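NigD-like protein (Bacteroides vulgatus ATCC 8482, PDB 3K6O) is of unknown function but belongs to the NigD-like family, pairing an N-terminal OB domain with a C-terminal beta sandwich. Local coordinates at residues V106-M111 / L152-N157; D116-R121 / L134-N139; V191-V194 / E198-Y201. One frame throughout, in Å; residues are numbered along the deposited sequence.

Interaction 1 (V106-M111 / L152-N157); sequences VQIKDM and LELRYN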
ATOM      1  N   VAL A 106      15.813  -6.942  -0.137  1.00 31.32           N
ATOM      2  CA  VAL A 106      15.131  -5.730  -0.585  1.00 31.69           C
ATOM      3  C   VAL A 106      15.277  -4.642   0.497  1.00 32.38           C
ATOM      4  O   VAL A 106      15.340  -4.949   1.695  1.00 31.58           O
ATOM      5  CB  VAL A 106      13.631  -5.985  -0.848  1.00 32.36           C
ATOM      6  CG1 VAL A 106      12.881  -6.414   0.450  1.00 30.81           C
ATOM      7  CG2 VAL A 106      12.941  -4.740  -1.450  1.00 30.92           C
ATOM      8  N   GLN A 107      15.342  -3.387   0.056  1.00 33.44           N
ATOM      9  CA  GLN A 107      15.389  -2.222   0.951  1.00 34.26           C
ATOM     10  C   GLN A 107      14.003  -1.657   1.155  1.00 33.57           C
ATOM     11  O   GLN A 107      13.397  -1.162   0.213  1.00 32.99           O
ATOM     12  CB  GLN A 107      16.305  -1.142   0.363  1.00 35.12           C
ATOM     13  CG  GLN A 107      16.437   0.107   1.240  1.00 37.95           C
ATOM     14  CD  GLN A 107      17.401   1.140   0.665  1.00 41.76           C
ATOM     15  OE1 GLN A 107      18.027   0.928  -0.383  1.00 43.94           O
ATOM     16  NE2 GLN A 107      17.524   2.271   1.355  1.00 43.79           N
ATOM     17  N   ILE A 108      13.485  -1.765   2.378  1.00 33.96           N
ATOM     18  CA  ILE A 108      12.192  -1.215   2.729  1.00 34.09           C
ATOM     19  C   ILE A 108      12.367   0.190   3.299  1.00 34.64           C
ATOM     20  O   ILE A 108      13.120   0.372   4.230  1.00 35.40           O
ATOM     21  CB  ILE A 108      11.462  -2.051   3.788  1.00 34.31           C
ATOM     22  CG1 ILE A 108      11.208  -3.491   3.294  1.00 34.24           C
ATOM     23  CG2 ILE A 108      10.102  -1.383   4.159  1.00 33.39           C
ATOM     24  CD1 ILE A 108      10.509  -3.577   1.930  1.00 34.28           C
ATOM     25  N   LYS A 109      11.697   1.178   2.724  1.00 34.79           N
ATOM     26  CA  LYS A 109      11.709   2.542   3.258  1.00 34.59           C
ATOM     27  C   LYS A 109      10.513   2.808   4.183  1.00 33.89           C
ATOM     28  O   LYS A 109      10.657   3.488   5.176  1.00 34.14           O
ATOM     29  CB  LYS A 109      11.756   3.570   2.116  1.00 35.61           C
ATOM     30  CG  LYS A 109      13.093   3.642   1.396  1.00 36.97           C
ATOM     31  CD  LYS A 109      13.356   5.015   0.786  1.00 41.92           C
ATOM     32  CE  LYS A 109      14.835   5.216   0.506  1.00 43.34           C
ATOM     33  NZ  LYS A 109      15.118   6.458  -0.287  1.00 46.99           N
ATOM     34  N   ASP A 110       9.328   2.301   3.855  1.00 33.31           N
ATOM     35  CA  ASP A 110       8.175   2.387   4.761  1.00 32.38           C
ATOM     36  C   ASP A 110       7.317   1.135   4.647  1.00 32.00           C
ATOM     37  O   ASP A 110       7.187   0.583   3.573  1.00 31.38           O
ATOM     38  CB  ASP A 110       7.294   3.594   4.435  1.00 32.77           C
ATOM     39  CG  ASP A 110       7.965   4.893   4.729  1.00 33.08           C
ATOM     40  OD1 ASP A 110       7.984   5.279   5.905  1.00 32.80           O
ATOM     41  OD2 ASP A 110       8.484   5.517   3.791  1.00 34.51           O
HETATM   42  N   MSE A 111       6.757   0.682   5.762  1.00 31.02           N
HETATM   43  CA  MSE A 111       5.711  -0.313   5.712  1.00 32.07           C
HETATM   44  C   MSE A 111       4.708  -0.098   6.817  1.00 31.35           C
HETATM   45  O   MSE A 111       5.086   0.028   7.965  1.00 31.82           O
HETATM   46  CB  MSE A 111       6.268  -1.730   5.807  1.00 32.09           C
HETATM   47  CG  MSE A 111       5.125  -2.831   5.797  1.00 34.77           C
HETATM   48 SE   MSE A 111       5.917  -4.555   6.355  1.00 39.64          SE
HETATM   49  CE  MSE A 111       7.051  -4.671   4.855  1.00 34.93           C
ATOM     50  N   LEU A 152       2.469 -13.353   7.412  1.00 30.30           N
ATOM     51  CA  LEU A 152       2.682 -13.143   5.970  1.00 29.59           C
ATOM     52  C   LEU A 152       4.163 -12.876   5.711  1.00 29.43           C
ATOM     53  O   LEU A 152       4.937 -12.488   6.645  1.00 29.31           O
ATOM     54  CB  LEU A 152       1.858 -11.940   5.480  1.00 28.09           C
ATOM     55  CG  LEU A 152       0.364 -12.048   5.678  1.00 30.32           C
ATOM     56  CD1 LEU A 152      -0.383 -10.731   5.320  1.00 27.69           C
ATOM     57  CD2 LEU A 152      -0.242 -13.274   4.986  1.00 27.61           C
ATOM     58  N   GLU A 153       4.574 -13.030   4.450  1.00 29.59           N
ATOM     59  CA  GLU A 153       5.960 -12.735   4.117  1.00 29.29           C
ATOM     60  C   GLU A 153       6.029 -11.904   2.879  1.00 29.57           C
ATOM     61  O   GLU A 153       5.279 -12.117   1.937  1.00 29.83           O
ATOM     62  CB  GLU A 153       6.787 -14.022   3.948  1.00 29.24           C
ATOM     63  CG  GLU A 153       6.569 -15.087   5.038  1.00 31.16           C
ATOM     64  CD  GLU A 153       7.504 -16.303   4.884  1.00 31.92           C
ATOM     65  OE1 GLU A 153       8.346 -16.273   3.946  1.00 31.24           O
ATOM     66  OE2 GLU A 153       7.369 -17.271   5.682  1.00 31.73           O
ATOM     67  N   LEU A 154       6.930 -10.939   2.881  1.00 29.27           N
ATOM     68  CA  LEU A 154       7.205 -10.173   1.689  1.00 29.73           C
ATOM     69  C   LEU A 154       8.375 -10.845   0.990  1.00 29.50           C
ATOM     70  O   LEU A 154       9.390 -11.100   1.610  1.00 29.90           O
ATOM     71  CB  LEU A 154       7.599  -8.735   2.001  1.00 30.14           C
ATOM     72  CG  LEU A 154       6.600  -7.594   2.140  1.00 34.34           C
ATOM     73  CD1 LEU A 154       7.469  -6.335   2.397  1.00 38.39           C
ATOM     74  CD2 LEU A 154       5.673  -7.424   0.933  1.00 32.73           C
ATOM     75  N   ARG A 155       8.213 -11.112  -0.295  1.00 29.15           N
ATOM     76  CA  ARG A 155       9.191 -11.815  -1.089  1.00 29.86           C
ATOM     77  C   ARG A 155       9.548 -10.939  -2.293  1.00 29.62           C
ATOM     78  O   ARG A 155       8.672 -10.605  -3.096  1.00 30.37           O
ATOM     79  CB  ARG A 155       8.598 -13.160  -1.528  1.00 29.69           C
ATOM     80  CG  ARG A 155       8.260 -14.101  -0.374  1.00 29.88           C
ATOM     81  CD  ARG A 155       9.546 -14.443   0.392  1.00 32.21           C
ATOM     82  NE  ARG A 155       9.429 -15.602   1.296  1.00 32.88           N
ATOM     83  CZ  ARG A 155       9.866 -16.833   1.047  1.00 30.74           C
ATOM     84  NH1 ARG A 155      10.469 -17.158  -0.094  1.00 33.15           N
ATOM     85  NH2 ARG A 155       9.748 -17.745   1.988  1.00 32.16           N
ATOM     86  N   TYR A 156      10.824 -10.578  -2.415  1.00 30.24           N
ATOM     87  CA  TYR A 156      11.312  -9.784  -3.546  1.00 30.56           C
ATOM     88  C   TYR A 156      12.075 -10.654  -4.542  1.00 31.64           C
ATOM     89  O   TYR A 156      12.859 -11.523  -4.158  1.00 30.92           O
ATOM     90  CB  TYR A 156      12.232  -8.652  -3.053  1.00 30.16           C
ATOM     91  CG  TYR A 156      12.840  -7.776  -4.145  1.00 30.28           C
ATOM     92  CD1 TYR A 156      12.048  -6.987  -4.944  1.00 27.75           C
ATOM     93  CD2 TYR A 156      14.225  -7.756  -4.377  1.00 30.50           C
ATOM     94  CE1 TYR A 156      12.591  -6.160  -5.909  1.00 29.87           C
ATOM     95  CE2 TYR A 156      14.774  -6.956  -5.355  1.00 30.13           C
ATOM     96  CZ  TYR A 156      13.942  -6.153  -6.112  1.00 32.44           C
ATOM     97  OH  TYR A 156      14.446  -5.365  -7.096  1.00 34.79           O
ATOM     98  N   ASN A 157      11.835 -10.411  -5.828  1.00 32.93           N
ATOM     99  CA  ASN A 157      12.603 -11.057  -6.877  1.00 34.52           C
ATOM    100  C   ASN A 157      12.965  -9.992  -7.908  1.00 35.42           C
ATOM    101  O   ASN A 157      12.079  -9.359  -8.465  1.00 35.57           O
ATOM    102  CB  ASN A 157      11.828 -12.212  -7.517  1.00 34.12           C
ATOM    103  CG  ASN A 157      12.737 -13.211  -8.197  1.00 37.03           C
ATOM    104  OD1 ASN A 157      13.887 -12.901  -8.543  1.00 39.96           O
ATOM    105  ND2 ASN A 157      12.243 -14.435  -8.380  1.00 38.21           N
TER
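L154 and Y156 of strand 149-157 turn into the interior of the NigD-like C-terminal beta sandwich, where they meet V106, just ahead of strand 107-113, and I108 and M111 within it. Along 152-157, E153 keeps clear of this interior, and its OE2 is taken by N139 of the adjacent strand. L154 points inward, its CD1 lying 4.1 Å from I108 CD1; the selenomethionine M111 reaches toward the same leucine end-on, although the model is too tight there for its detail to be trusted. Between I108 and M111 the chain turns a corner at K109, where a classic beta bulge sets K109 and D110 opposite R121. R155 turns away again and grips E153 side-on: NE and NH2 of R155 approach E153 OE1 at 2.9 and 2.8 Å, with that oxygen almost in the guanidinium plane. Y156 has CG anti to its own nitrogen (chi1 178°), which brings its ring beside V106, while its hydroxyl bonds N125. The CB atoms of V106 and Y156 are 3.7 Å apart, and V106 CG2 sits 4.1 Å above the tyrosine ring plane, displaced toward the rim.

Interaction 2 (D116-R121 / L134-N139); sequences DYLNVR and LNLVVN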
ATOM      1  N   ASP A 116      -7.472  -1.747   4.923  1.00 34.32           N
ATOM      2  CA  ASP A 116      -7.651  -2.632   3.777  1.00 33.93           C
ATOM      3  C   ASP A 116      -6.358  -3.115   3.165  1.00 31.60           C
ATOM      4  O   ASP A 116      -6.408  -4.075   2.405  1.00 29.82           O
ATOM      5  CB  ASP A 116      -8.461  -1.998   2.631  1.00 35.52           C
ATOM      6  CG  ASP A 116      -9.875  -1.620   3.022  1.00 39.55           C
ATOM      7  OD1 ASP A 116     -10.546  -2.328   3.815  1.00 44.51           O
ATOM      8  OD2 ASP A 116     -10.325  -0.599   2.486  1.00 44.77           O
ATOM      9  N   TYR A 117      -5.233  -2.473   3.477  1.00 31.41           N
ATOM     10  CA  TYR A 117      -3.974  -2.763   2.759  1.00 30.98           C
ATOM     11  C   TYR A 117      -2.752  -2.845   3.613  1.00 31.00           C
ATOM     12  O   TYR A 117      -2.675  -2.208   4.634  1.00 32.17           O
ATOM     13  CB  TYR A 117      -3.670  -1.698   1.703  1.00 30.57           C
ATOM     14  CG  TYR A 117      -4.803  -1.336   0.772  1.00 30.19           C
ATOM     15  CD1 TYR A 117      -5.016  -2.037  -0.414  1.00 31.38           C
ATOM     16  CD2 TYR A 117      -5.653  -0.283   1.077  1.00 33.27           C
ATOM     17  CE1 TYR A 117      -6.052  -1.712  -1.294  1.00 32.45           C
ATOM     18  CE2 TYR A 117      -6.706   0.073   0.193  1.00 35.16           C
ATOM     19  CZ  TYR A 117      -6.894  -0.643  -0.987  1.00 34.34           C
ATOM     20  OH  TYR A 117      -7.897  -0.284  -1.867  1.00 36.92           O
ATOM     21  N   LEU A 118      -1.787  -3.639   3.172  1.00 30.65           N
ATOM     22  CA  LEU A 118      -0.413  -3.463   3.607  1.00 30.90           C
ATOM     23  C   LEU A 118       0.285  -2.556   2.575  1.00 31.09           C
ATOM     24  O   LEU A 118       0.405  -2.887   1.395  1.00 31.32           O
ATOM     25  CB  LEU A 118       0.306  -4.793   3.730  1.00 29.25           C
ATOM     26  CG  LEU A 118       1.698  -4.659   4.341  1.00 31.49           C
ATOM     27  CD1 LEU A 118       1.623  -4.333   5.848  1.00 30.91           C
ATOM     28  CD2 LEU A 118       2.523  -5.891   4.118  1.00 28.06           C
ATOM     29  N   ASN A 119       0.747  -1.411   3.063  1.00 31.02           N
ATOM     30  CA  ASN A 119       1.356  -0.358   2.263  1.00 30.29           C
ATOM     31  C   ASN A 119       2.850  -0.413   2.425  1.00 29.99           C
ATOM     32  O   ASN A 119       3.373  -0.357   3.539  1.00 30.62           O
ATOM     33  CB  ASN A 119       0.823   0.992   2.712  1.00 29.43           C
ATOM     34  CG  ASN A 119      -0.691   1.050   2.609  1.00 30.45           C
ATOM     35  OD1 ASN A 119      -1.260   0.956   1.505  1.00 28.81           O
ATOM     36  ND2 ASN A 119      -1.372   1.141   3.771  1.00 31.55           N
ATOM     37  N   VAL A 120       3.537  -0.506   1.299  1.00 29.82           N
ATOM     38  CA  VAL A 120       4.986  -0.605   1.298  1.00 29.97           C
ATOM     39  C   VAL A 120       5.618   0.422   0.330  1.00 31.29           C
ATOM     40  O   VAL A 120       5.260   0.500  -0.826  1.00 30.71           O
ATOM     41  CB  VAL A 120       5.412  -2.012   0.911  1.00 29.39           C
ATOM     42  CG1 VAL A 120       6.962  -2.196   1.169  1.00 27.95           C
ATOM     43  CG2 VAL A 120       4.597  -3.045   1.705  1.00 28.14           C
ATOM     44  N   ARG A 121       6.556   1.210   0.831  1.00 32.57           N
ATOM     45  CA  ARG A 121       7.394   2.018  -0.008  1.00 33.54           C
ATOM     46  C   ARG A 121       8.743   1.360   0.052  1.00 33.75           C
ATOM     47  O   ARG A 121       9.226   1.055   1.142  1.00 34.01           O
ATOM     48  CB  ARG A 121       7.482   3.455   0.494  1.00 34.25           C
ATOM     49  CG  ARG A 121       8.268   4.368  -0.483  1.00 35.74           C
ATOM     50  CD  ARG A 121       8.050   5.837  -0.193  1.00 39.02           C
ATOM     51  NE  ARG A 121       8.761   6.152   1.028  1.00 41.27           N
ATOM     52  CZ  ARG A 121       9.458   7.252   1.250  1.00 43.07           C
ATOM     53  NH1 ARG A 121       9.523   8.226   0.346  1.00 46.50           N
ATOM     54  NH2 ARG A 121      10.078   7.375   2.407  1.00 44.23           N
ATOM     55  N   LEU A 134       7.634  -7.654  -6.180  1.00 35.82           N
ATOM     56  CA  LEU A 134       7.453  -7.742  -4.747  1.00 34.46           C
ATOM     57  C   LEU A 134       6.082  -8.399  -4.448  1.00 34.12           C
ATOM     58  O   LEU A 134       5.036  -7.838  -4.776  1.00 33.67           O
ATOM     59  CB  LEU A 134       7.519  -6.355  -4.115  1.00 33.51           C
ATOM     60  CG  LEU A 134       7.527  -6.346  -2.574  1.00 32.94           C
ATOM     61  CD1 LEU A 134       8.833  -6.936  -1.991  1.00 31.13           C
ATOM     62  CD2 LEU A 134       7.279  -4.958  -2.014  1.00 31.00           C
ATOM     63  N   ASN A 135       6.093  -9.561  -3.789  1.00 33.11           N
ATOM     64  CA  ASN A 135       4.849 -10.212  -3.364  1.00 32.00           C
ATOM     65  C   ASN A 135       4.685 -10.307  -1.827  1.00 31.96           C
ATOM     66  O   ASN A 135       5.657 -10.310  -1.052  1.00 31.77           O
ATOM     67  CB  ASN A 135       4.787 -11.624  -3.933  1.00 31.65           C
ATOM     68  CG  ASN A 135       4.513 -11.662  -5.412  1.00 32.83           C
ATOM     69  OD1 ASN A 135       5.400 -11.995  -6.233  1.00 36.19           O
ATOM     70  ND2 ASN A 135       3.313 -11.365  -5.770  1.00 26.53           N
ATOM     71  N   LEU A 136       3.445 -10.402  -1.414  1.00 31.19           N
ATOM     72  CA  LEU A 136       3.051 -10.647  -0.022  1.00 31.28           C
ATOM     73  C   LEU A 136       2.370 -11.992  -0.003  1.00 30.61           C
ATOM     74  O   LEU A 136       1.334 -12.185  -0.647  1.00 29.34           O
ATOM     75  CB  LEU A 136       2.067  -9.591   0.472  1.00 30.79           C
ATOM     76  CG  LEU A 136       1.712  -9.619   1.967  1.00 30.56           C
ATOM     77  CD1 LEU A 136       2.955  -9.393   2.828  1.00 28.40           C
ATOM     78  CD2 LEU A 136       0.636  -8.591   2.267  1.00 28.30           C
ATOM     79  N   VAL A 137       2.992 -12.954   0.675  1.00 29.73           N
ATOM     80  CA  VAL A 137       2.588 -14.315   0.518  1.00 28.28           C
ATOM     81  C   VAL A 137       2.162 -14.912   1.825  1.00 28.86           C
ATOM     82  O   VAL A 137       2.642 -14.522   2.879  1.00 30.13           O
ATOM     83  CB  VAL A 137       3.746 -15.118  -0.072  1.00 28.90           C
ATOM     84  CG1 VAL A 137       4.345 -14.361  -1.299  1.00 26.04           C
ATOM     85  CG2 VAL A 137       4.780 -15.381   1.009  1.00 25.17           C
ATOM     86  N   VAL A 138       1.270 -15.887   1.747  1.00 29.59           N
ATOM     87  CA  VAL A 138       1.044 -16.842   2.831  1.00 28.69           C
ATOM     88  C   VAL A 138       1.908 -18.065   2.629  1.00 29.52           C
ATOM     89  O   VAL A 138       1.806 -18.729   1.600  1.00 30.41           O
ATOM     90  CB  VAL A 138      -0.424 -17.280   2.882  1.00 29.84           C
ATOM     91  CG1 VAL A 138      -0.710 -18.293   4.090  1.00 24.77           C
ATOM     92  CG2 VAL A 138      -1.333 -16.044   2.935  1.00 26.24           C
ATOM     93  N   ASN A 139       2.760 -18.362   3.601  1.00 29.53           N
ATOM     94  CA  ASN A 139       3.686 -19.472   3.476  1.00 29.90           C
ATOM     95  C   ASN A 139       2.965 -20.762   3.821  1.00 31.19           C
ATOM     96  O   ASN A 139       2.677 -21.018   4.998  1.00 30.48           O
ATOM     97  CB  ASN A 139       4.877 -19.270   4.416  1.00 31.01           C
ATOM     98  CG  ASN A 139       6.032 -20.256   4.136  1.00 29.43           C
ATOM     99  OD1 ASN A 139       5.770 -21.332   3.655  1.00 32.29           O
ATOM    100  ND2 ASN A 139       7.294 -19.897   4.481  1.00 28.30           N
TER
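Face-to-face packing in the core of the C-terminal beta sandwich brings L118 and V120 of strand 117-125 against L136 and L134 of strand 133-139. The backbones stand well apart, with the CA atoms of L118 and L136 separated by 8.8 Å, and their contact is made by aliphatic side chains. L118 and L136 cross at about a right angle: CD2 of L118 fits against both methyls of L136, at 3.8 Å from CD1 and the same from CD2. L136 CD2 also comes to 4.1 Å from L118 CB, so this branch reaches the stem of L118. Both residues extend CG opposite the backbone nitrogen (chi1 -173° and -172°), which carries the branched ends toward the opposing strand. The second pair is looser, V120 CG1 approaching L134 CD2 at 4.2 Å. On the other face of strand 117-125, N119 OD1 receives hydrogen bonds from S171 and R58, and R121 forms salt bridges with D110 and D219. Strand 117-125 runs between strands 107-113 and 165-173, and strand 133-139 between 75-93 and 149-157; F172 of strand 165-173 touches both V120 and L136, while L152 and L154 of strand 149-157 touch L136.

Interaction 3 (V191-V194 / E198-Y201); sequences VNPV and EKTY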
ATOM      1  N   VAL A 191      10.588 -10.099   6.331  1.00 29.28           N
ATOM      2  CA  VAL A 191      11.320  -9.394   5.294  1.00 29.81           C
ATOM      3  C   VAL A 191      12.772  -9.832   5.296  1.00 31.20           C
ATOM      4  O   VAL A 191      13.400  -9.984   6.379  1.00 32.20           O
ATOM      5  CB  VAL A 191      11.254  -7.866   5.520  1.00 30.50           C
ATOM      6  CG1 VAL A 191      12.201  -7.078   4.538  1.00 29.64           C
ATOM      7  CG2 VAL A 191       9.794  -7.412   5.397  1.00 25.34           C
ATOM      8  N   ASN A 192      13.307 -10.004   4.096  1.00 31.29           N
ATOM      9  CA  ASN A 192      14.717 -10.251   3.920  1.00 31.87           C
ATOM     10  C   ASN A 192      15.349  -8.919   3.507  1.00 32.42           C
ATOM     11  O   ASN A 192      15.204  -8.481   2.365  1.00 32.13           O
ATOM     12  CB  ASN A 192      14.918 -11.333   2.875  1.00 31.33           C
ATOM     13  CG  ASN A 192      16.356 -11.813   2.793  1.00 31.96           C
ATOM     14  OD1 ASN A 192      17.203 -11.455   3.612  1.00 30.65           O
ATOM     15  ND2 ASN A 192      16.639 -12.603   1.784  1.00 32.24           N
ATOM     16  N   PRO A 193      16.023  -8.244   4.445  1.00 33.60           N
ATOM     17  CA  PRO A 193      16.461  -6.864   4.220  1.00 34.88           C
ATOM     18  C   PRO A 193      17.841  -6.758   3.598  1.00 36.23           C
ATOM     19  O   PRO A 193      18.661  -7.600   3.856  1.00 36.55           O
ATOM     20  CB  PRO A 193      16.453  -6.289   5.632  1.00 34.34           C
ATOM     21  CG  PRO A 193      16.867  -7.461   6.490  1.00 34.39           C
ATOM     22  CD  PRO A 193      16.364  -8.710   5.804  1.00 33.79           C
ATOM     23  N   VAL A 194      18.106  -5.714   2.816  1.00 39.36           N
ATOM     24  CA  VAL A 194      19.441  -5.514   2.212  1.00 41.48           C
ATOM     25  C   VAL A 194      20.570  -5.351   3.214  1.00 43.73           C
ATOM     26  O   VAL A 194      21.659  -5.936   3.051  1.00 44.22           O
ATOM     27  CB  VAL A 194      19.520  -4.308   1.223  1.00 41.64           C
ATOM     28  CG1 VAL A 194      18.489  -4.434   0.115  1.00 40.55           C
ATOM     29  CG2 VAL A 194      19.385  -2.985   1.950  1.00 43.26           C
ATOM     30  N   GLU A 198      17.090 -11.611   8.072  1.00 42.65           N
ATOM     31  CA  GLU A 198      15.631 -11.759   7.995  1.00 42.17           C
ATOM     32  C   GLU A 198      15.049 -11.204   9.288  1.00 41.54           C
ATOM     33  O   GLU A 198      15.569 -11.495  10.348  1.00 41.68           O
ATOM     34  CB  GLU A 198      15.253 -13.221   7.797  1.00 41.43           C
ATOM     35  CG  GLU A 198      13.789 -13.491   7.503  1.00 42.75           C
ATOM     36  CD  GLU A 198      13.374 -13.222   6.053  1.00 43.56           C
ATOM     37  OE1 GLU A 198      14.180 -13.467   5.133  1.00 40.44           O
ATOM     38  OE2 GLU A 198      12.224 -12.758   5.836  1.00 45.52           O
ATOM     39  N   LYS A 199      14.021 -10.367   9.190  1.00 40.87           N
ATOM     40  CA  LYS A 199      13.386  -9.772  10.370  1.00 40.58           C
ATOM     41  C   LYS A 199      11.859  -9.711  10.247  1.00 39.24           C
ATOM     42  O   LYS A 199      11.330  -9.794   9.155  1.00 38.73           O
ATOM     43  CB  LYS A 199      13.924  -8.366  10.608  1.00 41.16           C
ATOM     44  CG  LYS A 199      13.682  -7.398   9.466  1.00 43.03           C
ATOM     45  CD  LYS A 199      14.384  -6.085   9.700  1.00 45.41           C
ATOM     46  CE  LYS A 199      13.682  -5.284  10.773  1.00 48.71           C
ATOM     47  NZ  LYS A 199      14.158  -3.855  10.794  1.00 51.83           N
ATOM     48  N   THR A 200      11.181  -9.579  11.383  1.00 37.94           N
ATOM     49  CA  THR A 200       9.719  -9.531  11.437  1.00 37.78           C
ATOM     50  C   THR A 200       9.204  -8.154  11.791  1.00 36.49           C
ATOM     51  O   THR A 200       9.508  -7.651  12.860  1.00 37.42           O
ATOM     52  CB  THR A 200       9.197 -10.492  12.513  1.00 37.72           C
ATOM     53  OG1 THR A 200       9.676 -11.797  12.225  1.00 40.28           O
ATOM     54  CG2 THR A 200       7.700 -10.558  12.526  1.00 36.25           C
ATOM     55  N   TYR A 201       8.422  -7.551  10.907  1.00 34.54           N
ATOM     56  CA  TYR A 201       7.676  -6.354  11.262  1.00 33.84           C
ATOM     57  C   TYR A 201       6.418  -6.846  11.993  1.00 33.30           C
ATOM     58  O   TYR A 201       5.777  -7.783  11.516  1.00 32.68           O
ATOM     59  CB  TYR A 201       7.297  -5.565  10.013  1.00 33.24           C
ATOM     60  CG  TYR A 201       8.431  -4.826   9.367  1.00 33.14           C
ATOM     61  CD1 TYR A 201       9.506  -5.513   8.780  1.00 32.75           C
ATOM     62  CD2 TYR A 201       8.437  -3.426   9.313  1.00 34.51           C
ATOM     63  CE1 TYR A 201      10.551  -4.825   8.186  1.00 31.55           C
ATOM     64  CE2 TYR A 201       9.482  -2.728   8.697  1.00 34.21           C
ATOM     65  CZ  TYR A 201      10.527  -3.445   8.149  1.00 33.74           C
ATOM     66  OH  TYR A 201      11.550  -2.784   7.545  1.00 39.83           O
TER
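V191 brings its CG2 methyl obliquely against the ring of Y201, 3.9 Å from CE1, within a beta hairpin that joins strands 186-191 and 199-204 at the border of the C-terminal beta sandwich. The hairpin closes on one antiparallel hydrogen-bonded pair, V191 with K199: V191 N donates to K199 O at 2.9 Å (159°), and K199 N returns a bond of 2.9 Å to V191 O (164°). V191 O also receives a CA-H...O contact from E198, whose CA is 3.3 Å away. The apolar side of the pair continues inward, since I108 of strand 107-113 touches both V191 and Y201.

Beyond this pair the contact becomes polar and more exposed. E198 bends at chi2 (79°) and folds its carboxylate back over the peptide that links V191 to N192. OE2 of E198 hangs above that peptide, 3.0 Å from the carbonyl carbon of V191; V191 O is close by as well but, being another acceptor, makes no hydrogen bond with it. The other carboxylate oxygen, OE1, comes to 3.2 Å from N192 CB. N192 crosses the glutamate at about a right angle, and its amide is held from outside the hairpin, ND2 by the N103 carbonyl and OD1 by K105 NZ, while the side-chain amide of N103 gives E198 OE1 a weak hydrogen bond. The side chain of E198 also lies about 4 Å from a bound tetraethylene glycol, probably a crystallisation additive. P193 completes the turn side of the contact, its ring set against the start of the returning chain, with CD 3.8 Å from E198 CA.

How the interactions relate
From the N terminus, the chain first lays down 106-111 and then 116-121, the adjacent antiparallel strands. Interaction 2 closes first: after a 12-residue connection, 134-139 comes back to pack on 116-121 across the sandwich. Strand 149-157 follows as the antiparallel neighbour of 133-139, probably hydrogen-bonded through E153 O to V137 N and R155 N to N135 O, and its contact with 106-111 closes the wider loop of interaction 1 around interaction 2. Interaction 3 comes later in series, a short hairpin that crosses neither. It is tied back to interaction 1 where V106 bonds the backbones of N192 and V194, but does not touch interaction 2.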